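Local coordinates for protein aldo-keto reductase AKR2E4 (Bombyx mori, PDB 3WCZ) that reduces 3-dehydroecdysone with NADPH, but not NADH, as cosubstrate, and may thereby take part in regulating moulting in the silkworm, at residues T23-A28 / K259-Q264; D35-A40 / Y58-Q63; D91-D96 / L137-G142. All coordinates share one frame; numbering follows the deposited sequence.

Overall arrangement
All three contacts belong to one TIM-barrel chain of eight parallel strands ringed by helices. Contact 1 joins the loop after strand 21-22 to the residues that follow strand 255-256, so the loops after the first and last strands meet around NADP. Contact 2 is nested within that span; it packs helix 35-46 against the start of helix 61-73. Its centre is about 10 Å from that of contact 1, and the two meet through a salt bridge between Arg25 and Glu36. Contact 3, between helices 95-109 and 136-148, follows contact 2, likewise inside the span closed by contact 1, and lies across the barrel, about 30 Å from contact 1 between centres. Contact 1 holds the cofactor by hydrogen bonds, contact 2 touches it through Tyr58, and contact 3 stands apart.

Contact 1: T23-A28 / K259-Q264; sequences TGRGTA and KSTNKQ. With NAP (NADP nicotinamide-adenine-dinucleotide phosphate), chain B.
Oxygen O3X of the NADP 2'-phosphate is gripped by two donors from 259-264: the ammonium NZ of Lys259 at 2.8 Å and the backbone N of Thr261 at 2.9 Å. The same NZ also donates to Thr27 OG1, 3.0 Å away, so one lysine ties the loop 23-28 to the phosphate. Its chain leaves with CG anti to the backbone N (chi1 172°), bends at chi2, then runs straight past Thr27 in the opposite direction; a long, flexible cation suits this reach. Ser260, a small hydroxyl residue, donates a hydrogen bond from OG to phosphate oxygen O2X at 2.6 Å and accepts one from the backbone N of Asn262, closing an ST turn. These contacts engage the phosphate that NADH lacks, consistent with the enzyme's inactivity with that cosubstrate.

Further along the cofactor, Lys259 N donates almost straight to O1A of the diphosphate (2.8 Å, 173°), while Gly24 N reaches ribose hydroxyl O3D at 2.8 Å. A CB on Gly24 would be crowded by O3D, consistent with a glycine here. Arg25, in a type I turn closed by Ala28, lays its guanidinium over the Ala28 methyl and sends NH1 to within 4.1 Å of Thr261 CG2, though the main partner of NH1 is Glu36 of helix 35-46, in a salt bridge.

The site is built at the end of the barrel where strands 21-22 and 255-256 give way to loops, with helix 35-46 alongside and helix 263-270 beginning at Lys263, its N-cap being Asn262.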
loop_
_atom_site.group_PDB
_atom_site.type_symbol
_atom_site.label_atom_id
_atom_site.label_comp_id
_atom_site.label_asym_id
_atom_site.label_seq_id
_atom_site.Cartn_x
_atom_site.Cartn_y
_atom_site.Cartn_z
ATOM N N THR A 23 3.706 -7.011 0.175
ATOM C CA THR A 23 3.739 -8.414 0.599
ATOM C C THR A 23 2.403 -9.100 0.428
ATOM O O THR A 23 2.194 -10.193 0.973
ATOM C CB THR A 23 4.247 -8.569 2.044
ATOM O OG1 THR A 23 3.309 -8.016 2.984
ATOM C CG2 THR A 23 5.622 -7.904 2.236
ATOM N N GLY A 24 1.506 -8.518 -0.346
ATOM C CA GLY A 24 0.307 -9.239 -0.739
ATOM C C GLY A 24 0.687 -10.341 -1.708
ATOM O O GLY A 24 1.717 -10.267 -2.420
ATOM N N ARG A 25 -0.152 -11.374 -1.766
ATOM C CA ARG A 25 0.168 -12.583 -2.504
ATOM C C ARG A 25 -0.690 -12.777 -3.745
ATOM O O ARG A 25 -0.676 -13.870 -4.333
ATOM C CB ARG A 25 -0.035 -13.797 -1.605
ATOM C CG ARG A 25 0.675 -13.702 -0.273
ATOM C CD ARG A 25 2.142 -13.684 -0.495
ATOM N NE ARG A 25 2.647 -14.992 -0.916
ATOM C CZ ARG A 25 3.679 -15.176 -1.741
ATOM N NH1 ARG A 25 4.338 -14.124 -2.290
ATOM N NH2 ARG A 25 4.038 -16.431 -2.035
ATOM N N GLY A 26 -1.419 -11.749 -4.165
ATOM C CA GLY A 26 -2.265 -11.864 -5.342
ATOM C C GLY A 26 -1.533 -12.310 -6.604
ATOM O O GLY A 26 -2.111 -12.980 -7.460
ATOM N N THR A 27 -0.257 -11.968 -6.739
ATOM C CA THR A 27 0.486 -12.327 -7.938
ATOM C C THR A 27 1.339 -13.580 -7.756
ATOM O O THR A 27 2.063 -13.966 -8.677
ATOM C CB THR A 27 1.390 -11.179 -8.394
ATOM O OG1 THR A 27 2.421 -10.941 -7.426
ATOM C CG2 THR A 27 0.585 -9.905 -8.636
ATOM N N ALA A 28 1.265 -14.194 -6.580
ATOM C CA ALA A 28 2.150 -15.329 -6.308
ATOM C C ALA A 28 1.795 -16.498 -7.228
ATOM O O ALA A 28 0.630 -16.821 -7.419
ATOM C CB ALA A 28 2.083 -15.724 -4.842
ATOM N N LYS A 259 5.276 -4.854 -5.244
ATOM C CA LYS A 259 5.518 -6.205 -4.742
ATOM C C LYS A 259 6.548 -6.900 -5.648
ATOM O O LYS A 259 6.442 -6.907 -6.879
ATOM C CB LYS A 259 4.237 -7.041 -4.715
ATOM C CG LYS A 259 4.454 -8.519 -4.375
ATOM C CD LYS A 259 4.716 -9.382 -5.603
ATOM C CE LYS A 259 4.885 -10.839 -5.242
ATOM N NZ LYS A 259 5.161 -11.668 -6.488
ATOM N N SER A 260 7.550 -7.486 -5.016
ATOM C CA SER A 260 8.429 -8.413 -5.722
ATOM C C SER A 260 8.957 -9.399 -4.728
ATOM O O SER A 260 9.136 -9.091 -3.550
ATOM C CB SER A 260 9.588 -7.677 -6.381
ATOM O OG SER A 260 10.440 -8.569 -7.113
ATOM N N THR A 261 9.226 -10.601 -5.227
ATOM C CA THR A 261 9.976 -11.583 -4.477
ATOM C C THR A 261 11.293 -11.938 -5.190
ATOM O O THR A 261 11.942 -12.925 -4.831
ATOM C CB THR A 261 9.162 -12.851 -4.204
ATOM O OG1 THR A 261 8.650 -13.354 -5.440
ATOM C CG2 THR A 261 8.024 -12.547 -3.247
ATOM N N ASN A 262 11.699 -11.116 -6.145
ATOM C CA ASN A 262 12.930 -11.323 -6.926
ATOM C C ASN A 262 13.985 -10.321 -6.482
ATOM O O ASN A 262 13.724 -9.131 -6.465
ATOM C CB ASN A 262 12.614 -11.120 -8.423
ATOM C CG ASN A 262 13.853 -11.173 -9.341
ATOM O OD1 ASN A 262 14.520 -10.188 -9.571
ATOM N ND2 ASN A 262 14.112 -12.356 -9.884
ATOM N N LYS A 263 15.184 -10.799 -6.155
ATOM C CA LYS A 263 16.201 -9.963 -5.558
ATOM C C LYS A 263 16.530 -8.750 -6.424
ATOM O O LYS A 263 16.625 -7.621 -5.958
ATOM C CB LYS A 263 17.477 -10.779 -5.269
ATOM C CG LYS A 263 18.502 -10.039 -4.472
ATOM C CD LYS A 263 19.726 -10.910 -4.173
ATOM C CE LYS A 263 20.698 -10.131 -3.296
ATOM N NZ LYS A 263 21.902 -10.958 -2.974
ATOM N N GLN A 264 16.700 -9.005 -7.716
ATOM C CA GLN A 264 17.066 -7.962 -8.635
ATOM C C GLN A 264 15.940 -6.929 -8.849
ATOM O O GLN A 264 16.189 -5.730 -8.864
ATOM C CB GLN A 264 17.495 -8.590 -9.973
ATOM C CG GLN A 264 18.768 -9.482 -9.905
ATOM C CD GLN A 264 18.650 -10.783 -9.056
ATOM O OE1 GLN A 264 17.630 -11.502 -9.070
ATOM N NE2 GLN A 264 19.722 -11.085 -8.315
HETATM P PA NAP B . 2.221 -5.176 -8.085
HETATM O O1A NAP B . 3.308 -4.661 -7.238
HETATM O O2A NAP B . 1.251 -4.322 -8.744
HETATM O O5B NAP B . 2.706 -6.226 -9.133
HETATM C C5B NAP B . 3.534 -7.288 -8.767
HETATM C C4B NAP B . 3.991 -8.150 -9.934
HETATM O O4B NAP B . 4.934 -7.412 -10.734
HETATM C C3B NAP B . 4.624 -9.443 -9.591
HETATM O O3B NAP B . 4.201 -10.379 -10.553
HETATM C C2B NAP B . 6.044 -9.151 -9.694
HETATM O O2B NAP B . 6.855 -10.281 -9.946
HETATM C C1B NAP B . 6.118 -8.167 -10.831
HETATM N N9A NAP B . 7.206 -7.212 -10.802
HETATM C C8A NAP B . 7.656 -6.566 -9.707
HETATM N N7A NAP B . 8.574 -5.674 -10.019
HETATM C C5A NAP B . 8.753 -5.731 -11.377
HETATM C C6A NAP B . 9.579 -5.040 -12.269
HETATM N N6A NAP B . 10.508 -4.068 -11.889
HETATM N N1A NAP B . 9.474 -5.374 -13.567
HETATM C C2A NAP B . 8.609 -6.303 -13.975
HETATM N N3A NAP B . 7.792 -6.978 -13.149
HETATM C C4A NAP B . 7.860 -6.677 -11.843
HETATM O O3 NAP B . 1.407 -6.218 -7.149
HETATM P PN NAP B . 0.211 -6.218 -6.097
HETATM O O1N NAP B . 0.557 -7.292 -5.133
HETATM O O2N NAP B . -1.066 -6.302 -6.855
HETATM O O5D NAP B . 0.220 -4.800 -5.378
HETATM C C5D NAP B . 1.312 -4.385 -4.628
HETATM C C4D NAP B . 1.098 -4.347 -3.109
HETATM O O4D NAP B . 0.104 -3.404 -2.752
HETATM C C3D NAP B . 0.596 -5.623 -2.512
HETATM O O3D NAP B . 1.580 -6.637 -2.479
HETATM C C2D NAP B . 0.116 -5.172 -1.224
HETATM O O2D NAP B . 1.182 -4.903 -0.358
HETATM C C1D NAP B . -0.607 -3.901 -1.613
HETATM N N1N NAP B . -2.033 -3.980 -1.952
HETATM C C2N NAP B . -2.956 -3.493 -1.104
HETATM C C3N NAP B . -4.288 -3.551 -1.430
HETATM C C7N NAP B . -5.237 -2.948 -0.464
HETATM O O7N NAP B . -4.890 -2.075 0.367
HETATM N N7N NAP B . -6.535 -3.281 -0.620
HETATM C C4N NAP B . -4.724 -4.182 -2.610
HETATM C C5N NAP B . -3.757 -4.672 -3.498
HETATM C C6N NAP B . -2.425 -4.546 -3.125
HETATM P P2B NAP B . 8.097 -10.675 -9.014
HETATM O O1X NAP B . 8.596 -11.996 -9.634
HETATM O O2X NAP B . 9.114 -9.628 -9.147
HETATM O O3X NAP B . 7.568 -10.849 -7.612
#

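Contact 2: D35-A40 / Y58-Q63; sequences DEVRQA and YQDEEQ. With NAP (NADP nicotinamide-adenine-dinucleotide phosphate), chain B.
Van der Waals packing joins Val37 of helix 35-46 to Gln63 and Asp60. Val37 CB lies 4.0 Å from Gln63 CB, the two side chains crossing at about a right angle, and its CG2 sets a methyl against a carboxylate, 3.6 Å from Asp60 OD2. A compact, branched valine fits where the helices come close.

Backbone closeness supplies a second kind of contact: Arg38 CA, at 3.4 Å from Gln63 O, makes a CA-H...O contact.

Charged and water-mediated bonds lie to one side of this packing. Arg38 grips Asp35 side-on, NE to OD1 at 2.8 Å and NH2 to OD2 at 2.9 Å, both oxygens lying close to the guanidinium plane; the bend at chi3 (61°) folds the chain back along its own helix to reach them. One water donates to Asp35 OD1 and accepts from Gln63 NE2. With an alanine in place of Arg38, Asp35 is likely to lose its charged mate and turn more freely away from that water, and Glu70 of helix 61-73 to lose its salt bridge to NH1.

Tyr58, probably the proton donor as in related reductases, sits beside the nicotinamide with OH 3.2 Å from NAP C2N. Direct packing and solvent-bridged polarity therefore join the helices, while Arg38 pairs with Asp35 on its own helix and with Glu70 on the other.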
loop_
_atom_site.group_PDB
_atom_site.type_symbol
_atom_site.label_atom_id
_atom_site.label_comp_id
_atom_site.label_asym_id
_atom_site.label_seq_id
_atom_site.Cartn_x
_atom_site.Cartn_y
_atom_site.Cartn_z
ATOM N N ASP A 35 7.436 -18.653 2.207
ATOM C CA ASP A 35 8.732 -18.269 2.760
ATOM C C ASP A 35 9.418 -17.236 1.883
ATOM O O ASP A 35 10.295 -16.496 2.358
ATOM C CB ASP A 35 9.627 -19.503 2.933
ATOM C CG ASP A 35 10.911 -19.196 3.692
ATOM O OD1 ASP A 35 10.818 -18.710 4.844
ATOM O OD2 ASP A 35 12.003 -19.435 3.139
ATOM N N GLU A 36 9.052 -17.168 0.604
ATOM C CA GLU A 36 9.657 -16.146 -0.252
ATOM C C GLU A 36 9.355 -14.728 0.235
ATOM O O GLU A 36 10.080 -13.804 -0.105
ATOM C CB GLU A 36 9.189 -16.286 -1.699
ATOM C CG GLU A 36 7.714 -15.901 -1.903
ATOM C CD GLU A 36 7.315 -15.829 -3.371
ATOM O OE1 GLU A 36 8.196 -16.050 -4.244
ATOM O OE2 GLU A 36 6.117 -15.560 -3.643
ATOM N N VAL A 37 8.310 -14.550 1.022
ATOM C CA VAL A 37 8.003 -13.239 1.574
ATOM C C VAL A 37 9.032 -12.869 2.632
ATOM O O VAL A 37 9.464 -11.727 2.692
ATOM C CB VAL A 37 6.570 -13.223 2.158
ATOM C CG1 VAL A 37 6.308 -11.928 2.904
ATOM C CG2 VAL A 37 5.530 -13.430 1.045
ATOM N N ARG A 38 9.429 -13.805 3.489
ATOM C CA ARG A 38 10.479 -13.559 4.459
ATOM C C ARG A 38 11.747 -13.144 3.734
ATOM O O ARG A 38 12.374 -12.125 4.058
ATOM C CB ARG A 38 10.745 -14.812 5.311
ATOM C CG ARG A 38 11.973 -14.699 6.192
ATOM C CD ARG A 38 12.472 -16.077 6.710
ATOM N NE ARG A 38 12.832 -16.924 5.574
ATOM C CZ ARG A 38 13.912 -16.736 4.836
ATOM N NH1 ARG A 38 14.802 -15.812 5.151
ATOM N NH2 ARG A 38 14.107 -17.492 3.772
ATOM N N GLN A 39 12.112 -13.898 2.700
ATOM C CA GLN A 39 13.318 -13.586 1.946
ATOM C C GLN A 39 13.213 -12.231 1.249
ATOM O O GLN A 39 14.186 -11.474 1.215
ATOM C CB GLN A 39 13.576 -14.702 0.926
ATOM C CG GLN A 39 14.909 -14.566 0.184
ATOM C CD GLN A 39 16.091 -14.649 1.135
ATOM O OE1 GLN A 39 16.253 -15.648 1.841
ATOM N NE2 GLN A 39 16.892 -13.591 1.204
ATOM N N ALA A 40 12.039 -11.925 0.692
ATOM C CA ALA A 40 11.841 -10.648 -0.000
ATOM C C ALA A 40 11.992 -9.470 0.959
ATOM O O ALA A 40 12.592 -8.461 0.621
ATOM C CB ALA A 40 10.479 -10.612 -0.630
ATOM N N TYR A 58 -3.391 -11.129 4.527
ATOM C CA TYR A 58 -2.422 -11.792 3.674
ATOM C C TYR A 58 -1.885 -13.081 4.272
ATOM O O TYR A 58 -1.274 -13.876 3.569
ATOM C CB TYR A 58 -1.229 -10.878 3.331
ATOM C CG TYR A 58 -1.575 -9.554 2.717
ATOM C CD1 TYR A 58 -2.784 -9.341 2.114
ATOM C CD2 TYR A 58 -0.629 -8.523 2.673
ATOM C CE1 TYR A 58 -3.092 -8.108 1.550
ATOM C CE2 TYR A 58 -0.919 -7.297 2.122
ATOM C CZ TYR A 58 -2.149 -7.080 1.564
ATOM O OH TYR A 58 -2.448 -5.842 1.028
ATOM N N GLN A 59 -2.093 -13.255 5.563
ATOM C CA GLN A 59 -1.666 -14.441 6.298
ATOM C C GLN A 59 -0.166 -14.650 6.193
ATOM O O GLN A 59 0.336 -15.775 6.270
ATOM C CB GLN A 59 -2.412 -15.710 5.833
ATOM C CG GLN A 59 -3.923 -15.623 5.938
ATOM C CD GLN A 59 -4.439 -15.308 7.339
ATOM O OE1 GLN A 59 -5.479 -14.658 7.472
ATOM N NE2 GLN A 59 -3.744 -15.770 8.388
ATOM N N ASP A 60 0.574 -13.558 6.041
ATOM C CA ASP A 60 2.041 -13.635 5.952
ATOM C C ASP A 60 2.743 -12.669 6.883
ATOM O O ASP A 60 3.928 -12.418 6.716
ATOM C CB ASP A 60 2.578 -13.522 4.500
ATOM C CG ASP A 60 2.312 -12.183 3.840
ATOM O OD1 ASP A 60 1.878 -11.206 4.486
ATOM O OD2 ASP A 60 2.617 -12.120 2.613
ATOM N N GLU A 61 2.045 -12.146 7.887
ATOM C CA GLU A 61 2.709 -11.308 8.879
ATOM C C GLU A 61 3.837 -12.051 9.578
ATOM O O GLU A 61 4.855 -11.450 9.957
ATOM C CB GLU A 61 1.709 -10.724 9.895
ATOM C CG GLU A 61 0.858 -9.580 9.327
ATOM C CD GLU A 61 -0.346 -9.257 10.174
ATOM O OE1 GLU A 61 -0.957 -10.208 10.703
ATOM O OE2 GLU A 61 -0.675 -8.060 10.287
ATOM N N GLU A 62 3.662 -13.367 9.757
ATOM C CA GLU A 62 4.712 -14.139 10.391
ATOM C C GLU A 62 5.998 -14.092 9.559
ATOM O O GLU A 62 7.096 -13.902 10.109
ATOM C CB GLU A 62 4.239 -15.589 10.581
ATOM C CG GLU A 62 5.309 -16.581 11.031
ATOM C CD GLU A 62 4.753 -17.998 11.213
ATOM O OE1 GLU A 62 3.528 -18.199 11.030
ATOM O OE2 GLU A 62 5.536 -18.906 11.560
ATOM N N GLN A 63 5.874 -14.251 8.246
ATOM C CA GLN A 63 7.024 -14.210 7.347
ATOM C C GLN A 63 7.652 -12.809 7.332
ATOM O O GLN A 63 8.874 -12.660 7.341
ATOM C CB GLN A 63 6.627 -14.591 5.930
ATOM C CG GLN A 63 6.437 -16.079 5.706
ATOM C CD GLN A 63 5.301 -16.666 6.513
ATOM O OE1 GLN A 63 4.227 -16.086 6.630
ATOM N NE2 GLN A 63 5.543 -17.840 7.098
HETATM P PA NAP B . 2.221 -5.176 -8.085
HETATM O O1A NAP B . 3.308 -4.661 -7.238
HETATM O O2A NAP B . 1.251 -4.322 -8.744
HETATM O O5B NAP B . 2.706 -6.226 -9.133
HETATM C C5B NAP B . 3.534 -7.288 -8.767
HETATM C C4B NAP B . 3.991 -8.150 -9.934
HETATM O O4B NAP B . 4.934 -7.412 -10.734
HETATM C C3B NAP B . 4.624 -9.443 -9.591
HETATM O O3B NAP B . 4.201 -10.379 -10.553
HETATM C C2B NAP B . 6.044 -9.151 -9.694
HETATM O O2B NAP B . 6.855 -10.281 -9.946
HETATM C C1B NAP B . 6.118 -8.167 -10.831
HETATM N N9A NAP B . 7.206 -7.212 -10.802
HETATM C C8A NAP B . 7.656 -6.566 -9.707
HETATM N N7A NAP B . 8.574 -5.674 -10.019
HETATM C C5A NAP B . 8.753 -5.731 -11.377
HETATM C C6A NAP B . 9.579 -5.040 -12.269
HETATM N N6A NAP B . 10.508 -4.068 -11.889
HETATM N N1A NAP B . 9.474 -5.374 -13.567
HETATM C C2A NAP B . 8.609 -6.303 -13.975
HETATM N N3A NAP B . 7.792 -6.978 -13.149
HETATM C C4A NAP B . 7.860 -6.677 -11.843
HETATM O O3 NAP B . 1.407 -6.218 -7.149
HETATM P PN NAP B . 0.211 -6.218 -6.097
HETATM O O1N NAP B . 0.557 -7.292 -5.133
HETATM O O2N NAP B . -1.066 -6.302 -6.855
HETATM O O5D NAP B . 0.220 -4.800 -5.378
HETATM C C5D NAP B . 1.312 -4.385 -4.628
HETATM C C4D NAP B . 1.098 -4.347 -3.109
HETATM O O4D NAP B . 0.104 -3.404 -2.752
HETATM C C3D NAP B . 0.596 -5.623 -2.512
HETATM O O3D NAP B . 1.580 -6.637 -2.479
HETATM C C2D NAP B . 0.116 -5.172 -1.224
HETATM O O2D NAP B . 1.182 -4.903 -0.358
HETATM C C1D NAP B . -0.607 -3.901 -1.613
HETATM N N1N NAP B . -2.033 -3.980 -1.952
HETATM C C2N NAP B . -2.956 -3.493 -1.104
HETATM C C3N NAP B . -4.288 -3.551 -1.430
HETATM C C7N NAP B . -5.237 -2.948 -0.464
HETATM O O7N NAP B . -4.890 -2.075 0.367
HETATM N N7N NAP B . -6.535 -3.281 -0.620
HETATM C C4N NAP B . -4.724 -4.182 -2.610
HETATM C C5N NAP B . -3.757 -4.672 -3.498
HETATM C C6N NAP B . -2.425 -4.546 -3.125
HETATM P P2B NAP B . 8.097 -10.675 -9.014
HETATM O O1X NAP B . 8.596 -11.996 -9.634
HETATM O O2X NAP B . 9.114 -9.628 -9.147
HETATM O O3X NAP B . 7.568 -10.849 -7.612
HETATM O O HOH W 1 8.633 -18.545 6.397
#

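Contact 3: D91-D96 / L137-G142; sequences DKHARD and LETWQG
Thr139 OG1 donates to the backbone carbonyl O of His93 at 2.8 Å, in the carbonyl plane and on a lone pair. Because that hydroxyl stands anti to its own carbonyl carbon (chi1 -48°), the CG2 methyl is left to lie over one face of the His93 imidazole, 4.1 Å from the ring centroid and 17° off its normal, a CH-pi contact. This is the tight side: Ile119 of strand 114-119 touches both side chains, and threonine suits the place by offering a donor and a methyl from one branch point. Gly142 continues the close fit, its CA 3.8 Å from Arg95 O; a CB there would clash with that oxygen. Glu138, extended beyond CG, brings OE2 to Arg95 N at 2.9 Å and 166°, using its anti lone pair; it accepts this N-H at the start of the helix, a place that probably suits a carboxylate. Arg95 CB rests on Glu138 CG at 3.7 Å.

The contact joins two neighbouring outer helices of the TIM barrel, packing the start of helix 95-109 against helix 136-148, with strand 114-119 between them in sequence.

Toward solvent the packing thins, and the ends of Arg95 and Gln141 are each modelled in two positions. In one of them the arginine bends off to Asp96, whose OD1 takes NE at 2.8 Å from above the carboxylate plane, and Gln141 runs beside it, pointing the same way.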
loop_
_atom_site.group_PDB
_atom_site.type_symbol
_atom_site.label_atom_id
_atom_site.label_comp_id
_atom_site.label_asym_id
_atom_site.label_seq_id
_atom_site.Cartn_x
_atom_site.Cartn_y
_atom_site.Cartn_z
ATOM N N ASP A 91 -13.558 -8.152 9.270
ATOM C CA ASP A 91 -14.341 -8.802 10.336
ATOM C C ASP A 91 -13.981 -8.308 11.731
ATOM O O ASP A 91 -14.422 -8.866 12.732
ATOM C CB ASP A 91 -14.239 -10.335 10.266
ATOM C CG ASP A 91 -12.838 -10.865 10.501
ATOM O OD1 ASP A 91 -11.847 -10.121 10.396
ATOM O OD2 ASP A 91 -12.724 -12.091 10.766
ATOM N N LYS A 92 -13.192 -7.244 11.804
ATOM C CA LYS A 92 -12.747 -6.687 13.069
ATOM C C LYS A 92 -13.101 -5.209 13.194
ATOM O O LYS A 92 -12.331 -4.414 13.763
ATOM C CB LYS A 92 -11.233 -6.858 13.274
ATOM C CG LYS A 92 -10.733 -8.312 13.223
ATOM C CD LYS A 92 -11.312 -9.203 14.301
ATOM C CE LYS A 92 -10.746 -10.614 14.165
ATOM N NZ LYS A 92 -11.210 -11.497 15.221
ATOM N N HIS A 93 -14.275 -4.829 12.698
ATOM C CA HIS A 93 -14.638 -3.422 12.641
ATOM C C HIS A 93 -15.323 -2.851 13.880
ATOM O O HIS A 93 -15.451 -1.634 14.007
ATOM C CB HIS A 93 -15.458 -3.132 11.386
ATOM C CG HIS A 93 -14.620 -2.913 10.164
ATOM N ND1 HIS A 93 -14.998 -2.041 9.175
ATOM C CD2 HIS A 93 -13.415 -3.408 9.792
ATOM C CE1 HIS A 93 -14.073 -2.024 8.224
ATOM N NE2 HIS A 93 -13.109 -2.861 8.568
ATOM N N ALA A 94 -15.826 -3.690 14.784
ATOM C CA ALA A 94 -16.418 -3.107 15.988
ATOM C C ALA A 94 -15.337 -2.387 16.772
ATOM O O ALA A 94 -14.194 -2.818 16.792
ATOM C CB ALA A 94 -17.086 -4.182 16.822
ATOM N N ARG A 95 -15.698 -1.313 17.463
ATOM C CA ARG A 95 -14.696 -0.511 18.148
ATOM C C ARG A 95 -13.752 -1.368 18.997
ATOM O O ARG A 95 -12.538 -1.230 18.927
ATOM C CB ARG A 95 -15.360 0.591 18.995
ATOM C CG ARG A 95 -14.382 1.411 19.848
ATOM C CD ARG A 95 -14.294 0.937 21.296
ATOM N NE ARG A 95 -15.614 0.798 21.918
ATOM C CZ ARG A 95 -16.298 1.798 22.465
ATOM N NH1 ARG A 95 -15.797 3.031 22.486
ATOM N NH2 ARG A 95 -17.490 1.559 22.993
ATOM N N ASP A 96 -14.333 -2.237 19.810
ATOM C CA ASP A 96 -13.583 -3.039 20.778
ATOM C C ASP A 96 -12.724 -4.121 20.165
ATOM O O ASP A 96 -11.917 -4.702 20.861
ATOM C CB ASP A 96 -14.553 -3.677 21.765
ATOM C CG ASP A 96 -15.376 -2.654 22.505
ATOM O OD1 ASP A 96 -16.166 -1.963 21.840
ATOM O OD2 ASP A 96 -15.232 -2.579 23.750
ATOM N N LEU A 137 -16.948 4.890 11.034
ATOM C CA LEU A 137 -16.620 5.896 12.054
ATOM C C LEU A 137 -16.385 5.245 13.408
ATOM O O LEU A 137 -15.570 5.714 14.207
ATOM C CB LEU A 137 -17.708 6.960 12.187
ATOM C CG LEU A 137 -17.955 7.869 11.008
ATOM C CD1 LEU A 137 -19.064 8.808 11.400
ATOM C CD2 LEU A 137 -16.702 8.638 10.622
ATOM N N GLU A 138 -17.114 4.182 13.693
ATOM C CA GLU A 138 -16.884 3.437 14.915
ATOM C C GLU A 138 -15.519 2.744 14.898
ATOM O O GLU A 138 -14.767 2.761 15.871
ATOM C CB GLU A 138 -17.988 2.419 15.147
ATOM C CG GLU A 138 -17.663 1.573 16.325
ATOM C CD GLU A 138 -18.756 0.616 16.725
ATOM O OE1 GLU A 138 -19.940 1.026 16.630
ATOM O OE2 GLU A 138 -18.435 -0.516 17.162
ATOM N N THR A 139 -15.199 2.131 13.763
ATOM C CA THR A 139 -13.928 1.456 13.618
ATOM C C THR A 139 -12.805 2.477 13.840
ATOM O O THR A 139 -11.784 2.196 14.471
ATOM C CB THR A 139 -13.841 0.858 12.206
ATOM O OG1 THR A 139 -15.050 0.141 11.920
ATOM C CG2 THR A 139 -12.643 -0.061 12.048
ATOM N N TRP A 140 -13.008 3.679 13.297
ATOM C CA TRP A 140 -12.003 4.735 13.394
ATOM C C TRP A 140 -11.795 5.137 14.848
ATOM O O TRP A 140 -10.663 5.486 15.234
ATOM C CB TRP A 140 -12.392 5.932 12.521
ATOM C CG TRP A 140 -11.306 6.950 12.402
ATOM C CD1 TRP A 140 -11.304 8.205 12.926
ATOM C CD2 TRP A 140 -10.049 6.784 11.753
ATOM N NE1 TRP A 140 -10.119 8.835 12.635
ATOM C CE2 TRP A 140 -9.341 7.986 11.892
ATOM C CE3 TRP A 140 -9.448 5.721 11.062
ATOM C CZ2 TRP A 140 -8.060 8.162 11.370
ATOM C CZ3 TRP A 140 -8.188 5.899 10.560
ATOM C CH2 TRP A 140 -7.510 7.098 10.711
ATOM N N GLN A 141 -12.831 5.092 15.674
ATOM C CA GLN A 141 -12.598 5.356 17.062
ATOM C C GLN A 141 -11.688 4.310 17.708
ATOM O O GLN A 141 -10.824 4.651 18.512
ATOM C CB GLN A 141 -13.897 5.445 17.790
ATOM C CG GLN A 141 -13.621 5.800 19.155
ATOM C CD GLN A 141 -14.847 6.030 19.885
ATOM O OE1 GLN A 141 -15.925 6.175 19.297
ATOM N NE2 GLN A 141 -14.718 6.080 21.194
ATOM N N GLY A 142 -11.812 3.046 17.302
ATOM C CA GLY A 142 -10.888 2.023 17.750
ATOM C C GLY A 142 -9.470 2.323 17.261
ATOM O O GLY A 142 -8.510 2.047 17.964
#